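Local atomic coordinates of programmed cell death 6-interacting protein (Homo sapiens, PDB entry 5WA1), a protein that serves as an ESCRT adaptor in multivesicular body sorting, membrane repair and cytokinesis, its Bro1 domain, the part modelled here, binding CHMP4 proteins. Residues 69-74 and 114-119. Sequence-based numbering, arbitrary orientation.
Sequences KLRRAA and FTWKDA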
ATOM      1  N   LYS A  69     -28.352  -1.841   3.720  1.00 71.76           N
ATOM      2  CA  LYS A  69     -27.837  -3.166   4.040  1.00 68.84           C
ATOM      3  C   LYS A  69     -26.396  -3.315   3.579  1.00 69.23           C
ATOM      4  O   LYS A  69     -25.555  -3.857   4.307  1.00 67.04           O
ATOM      5  CB  LYS A  69     -28.726  -4.229   3.395  1.00 72.07           C
ATOM      6  CG  LYS A  69     -28.187  -5.649   3.448  1.00 71.38           C
ATOM      7  CD  LYS A  69     -29.185  -6.606   2.794  1.00 90.17           C
ATOM      8  CE  LYS A  69     -28.641  -8.023   2.687  1.00 93.90           C
ATOM      9  NZ  LYS A  69     -29.637  -8.941   2.061  1.00101.21           N
ATOM     10  N   LEU A  70     -26.089  -2.814   2.379  1.00 65.39           N
ATOM     11  CA  LEU A  70     -24.733  -2.910   1.851  1.00 62.66           C
ATOM     12  C   LEU A  70     -23.746  -2.138   2.714  1.00 68.27           C
ATOM     13  O   LEU A  70     -22.613  -2.587   2.916  1.00 57.96           O
ATOM     14  CB  LEU A  70     -24.687  -2.412   0.405  1.00 63.34           C
ATOM     15  CG  LEU A  70     -23.296  -2.299  -0.239  1.00 65.06           C
ATOM     16  CD1 LEU A  70     -22.576  -3.641  -0.200  1.00 64.93           C
ATOM     17  CD2 LEU A  70     -23.394  -1.782  -1.669  1.00 62.90           C
ATOM     18  N   ARG A  71     -24.156  -0.977   3.237  1.00 65.71           N
ATOM     19  CA  ARG A  71     -23.263  -0.219   4.108  1.00 66.72           C
ATOM     20  C   ARG A  71     -22.928  -1.012   5.363  1.00 57.36           C
ATOM     21  O   ARG A  71     -21.767  -1.076   5.779  1.00 59.35           O
ATOM     22  CB  ARG A  71     -23.883   1.133   4.482  1.00 62.12           C
ATOM     23  CG  ARG A  71     -22.917   1.987   5.297  1.00 63.03           C
ATOM     24  CD  ARG A  71     -23.490   3.321   5.756  1.00 64.28           C
ATOM     25  NE  ARG A  71     -22.401   4.228   6.112  1.00 68.45           N
ATOM     26  CZ  ARG A  71     -21.866   4.325   7.325  1.00 62.74           C
ATOM     27  NH1 ARG A  71     -20.871   5.178   7.546  1.00 67.03           N
ATOM     28  NH2 ARG A  71     -22.333   3.589   8.327  1.00 58.35           N
ATOM     29  N   ARG A  72     -23.944  -1.616   5.992  1.00 59.44           N
ATOM     30  CA  ARG A  72     -23.698  -2.415   7.186  1.00 66.71           C
ATOM     31  C   ARG A  72     -22.721  -3.553   6.897  1.00 64.76           C
ATOM     32  O   ARG A  72     -21.837  -3.844   7.714  1.00 63.98           O
ATOM     33  CB  ARG A  72     -25.017  -2.960   7.738  1.00 61.91           C
ATOM     34  CG  ARG A  72     -25.984  -1.881   8.225  1.00 65.72           C
ATOM     35  CD  ARG A  72     -27.137  -2.478   9.029  1.00 69.69           C
ATOM     36  NE  ARG A  72     -28.043  -3.277   8.207  1.00 74.38           N
ATOM     37  CZ  ARG A  72     -29.111  -2.793   7.580  1.00 83.30           C
ATOM     38  NH1 ARG A  72     -29.415  -1.505   7.679  1.00 86.90           N
ATOM     39  NH2 ARG A  72     -29.878  -3.596   6.853  1.00 82.78           N
ATOM     40  N   ALA A  73     -22.848  -4.192   5.732  1.00 57.87           N
ATOM     41  CA  ALA A  73     -21.931  -5.277   5.387  1.00 63.29           C
ATOM     42  C   ALA A  73     -20.527  -4.767   5.060  1.00 64.05           C
ATOM     43  O   ALA A  73     -19.542  -5.474   5.307  1.00 60.95           O
ATOM     44  CB  ALA A  73     -22.491  -6.079   4.215  1.00 58.62           C
ATOM     45  N   ALA A  74     -20.404  -3.560   4.505  1.00 56.94           N
ATOM     46  CA  ALA A  74     -19.096  -3.055   4.092  1.00 57.85           C
ATOM     47  C   ALA A  74     -18.306  -2.432   5.236  1.00 56.86           C
ATOM     48  O   ALA A  74     -17.077  -2.554   5.272  1.00 55.72           O
ATOM     49  CB  ALA A  74     -19.244  -2.021   2.970  1.00 53.09           C
ATOM     50  N   PHE A 114     -22.413  11.026   8.624  1.00 68.01           N
ATOM     51  CA  PHE A 114     -21.504   9.902   8.784  1.00 68.35           C
ATOM     52  C   PHE A 114     -20.465  10.258   9.835  1.00 71.17           C
ATOM     53  O   PHE A 114     -19.857  11.335   9.780  1.00 67.50           O
ATOM     54  CB  PHE A 114     -20.834   9.550   7.459  1.00 68.54           C
ATOM     55  CG  PHE A 114     -21.802   9.385   6.323  1.00 72.72           C
ATOM     56  CD1 PHE A 114     -22.494   8.196   6.147  1.00 73.39           C
ATOM     57  CD2 PHE A 114     -22.019  10.423   5.431  1.00 73.08           C
ATOM     58  CE1 PHE A 114     -23.386   8.046   5.096  1.00 82.08           C
ATOM     59  CE2 PHE A 114     -22.908  10.283   4.381  1.00 76.44           C
ATOM     60  CZ  PHE A 114     -23.592   9.095   4.212  1.00 83.67           C
ATOM     61  N   THR A 115     -20.292   9.368  10.806  1.00 71.36           N
ATOM     62  CA  THR A 115     -19.333   9.547  11.884  1.00 74.81           C
ATOM     63  C   THR A 115     -18.258   8.484  11.750  1.00 64.91           C
ATOM     64  O   THR A 115     -18.567   7.291  11.726  1.00 67.09           O
ATOM     65  CB  THR A 115     -20.017   9.450  13.247  1.00 80.35           C
ATOM     66  OG1 THR A 115     -21.030  10.455  13.335  1.00 78.63           O
ATOM     67  CG2 THR A 115     -19.006   9.656  14.363  1.00 83.65           C
ATOM     68  N   TRP A 116     -17.004   8.923  11.667  1.00 58.23           N
ATOM     69  CA  TRP A 116     -15.864   8.038  11.486  1.00 60.65           C
ATOM     70  C   TRP A 116     -14.797   8.372  12.515  1.00 59.30           C
ATOM     71  O   TRP A 116     -14.626   9.532  12.905  1.00 61.47           O
ATOM     72  CB  TRP A 116     -15.268   8.159  10.085  1.00 63.49           C
ATOM     73  CG  TRP A 116     -16.126   7.571   9.018  1.00 63.29           C
ATOM     74  CD1 TRP A 116     -17.221   8.140   8.435  1.00 62.38           C
ATOM     75  CD2 TRP A 116     -15.952   6.295   8.392  1.00 54.20           C
ATOM     76  NE1 TRP A 116     -17.745   7.295   7.486  1.00 60.82           N
ATOM     77  CE2 TRP A 116     -16.984   6.154   7.440  1.00 61.58           C
ATOM     78  CE3 TRP A 116     -15.028   5.256   8.544  1.00 58.04           C
ATOM     79  CZ2 TRP A 116     -17.114   5.019   6.642  1.00 59.69           C
ATOM     80  CZ3 TRP A 116     -15.160   4.127   7.749  1.00 57.44           C
ATOM     81  CH2 TRP A 116     -16.196   4.018   6.815  1.00 55.42           C
ATOM     82  N   LYS A 117     -14.112   7.349  12.950  1.00 63.11           N
ATOM     83  CA  LYS A 117     -13.073   7.477  13.917  1.00 69.15           C
ATOM     84  C   LYS A 117     -11.697   7.458  13.236  1.00 62.05           C
ATOM     85  O   LYS A 117     -11.539   6.895  12.181  1.00 54.13           O
ATOM     86  CB  LYS A 117     -13.202   6.327  14.869  1.00 76.12           C
ATOM     87  CG  LYS A 117     -12.435   6.480  16.142  1.00 81.91           C
ATOM     88  CD  LYS A 117     -12.512   5.201  16.930  1.00 87.87           C
ATOM     89  CE  LYS A 117     -11.536   5.250  18.079  1.00 95.76           C
ATOM     90  NZ  LYS A 117     -11.140   3.879  18.479  1.00101.85           N
ATOM     91  N   ASP A 118     -10.715   8.108  13.837  1.00 59.29           N
ATOM     92  CA  ASP A 118      -9.373   8.122  13.262  1.00 55.54           C
ATOM     93  C   ASP A 118      -8.783   6.719  13.257  1.00 56.36           C
ATOM     94  O   ASP A 118      -8.896   5.977  14.238  1.00 58.73           O
ATOM     95  CB  ASP A 118      -8.468   9.068  14.048  1.00 60.29           C
ATOM     96  CG  ASP A 118      -7.176   9.383  13.314  1.00 65.62           C
ATOM     97  OD1 ASP A 118      -6.207   8.602  13.443  1.00 59.19           O
ATOM     98  OD2 ASP A 118      -7.132  10.410  12.604  1.00 66.98           O
ATOM     99  N   ALA A 119      -8.141   6.353  12.137  1.00 51.18           N
ATOM    100  CA  ALA A 119      -7.530   5.035  12.040  1.00 55.64           C
ATOM    101  C   ALA A 119      -6.328   4.894  12.968  1.00 62.54           C
ATOM    102  O   ALA A 119      -6.002   3.776  13.389  1.00 64.63           O
ATOM    103  CB  ALA A 119      -7.107   4.753  10.599  1.00 52.84           C
TER
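Arg71 reaches from helix 56-75 of the Bro1 domain to the small antiparallel sheet of strands 114-117 and 131-134, where its guanidinium meets Phe114 and Trp116. Helix and strand backbones stay well apart, the nearest CA atoms, those of Arg71 and Phe114, being 11.3 Å from each other, so a long side chain has to make the connection. Its CB already points at the strand. CG lies anti to the backbone N (chi1 -175°), and the chain runs on extended through CD, carrying the charged group to the aromatic pair. At NE the first contact appears: this nitrogen comes within 4.0 Å of Phe114 CD1 and also forms a salt bridge with Glu140 of helix 137-157. CZ follows at 4.1 Å from the same CD1. The guanidinium and the phenyl ring are inclined by 30°, and the approach to the ring is oblique. NH2 hydrogen-bonds Ser34 O, while NH1 hydrogen-bonds Thr33 OG1 and comes close to both rings. All three nitrogens thus have polar partners, which probably helps a charged group to be tolerated in a buried place. Arginine suits it because one flat, delocalised group offers N-H groups in several directions and can also lie against aromatic carbon. Phenylalanine supplies nonpolar ring carbons, CD1 and CE1, and tryptophan adds a donor: Trp116 NE1 hydrogen-bonds Glu140 OE1, while Arg71 NE pairs with OE2, so one carboxylate holds both residues and probably offsets the arginine's charge. The indole plane stands at 76° to the guanidinium. At the arginine's far end, NH1 is 3.7 Å from Phe114 CD1, and Trp116 NE1 sits at the guanidinium edge, 3.8 Å from that same NH1, two donors merely side by side, each hydrogen-bonded to its own acceptor.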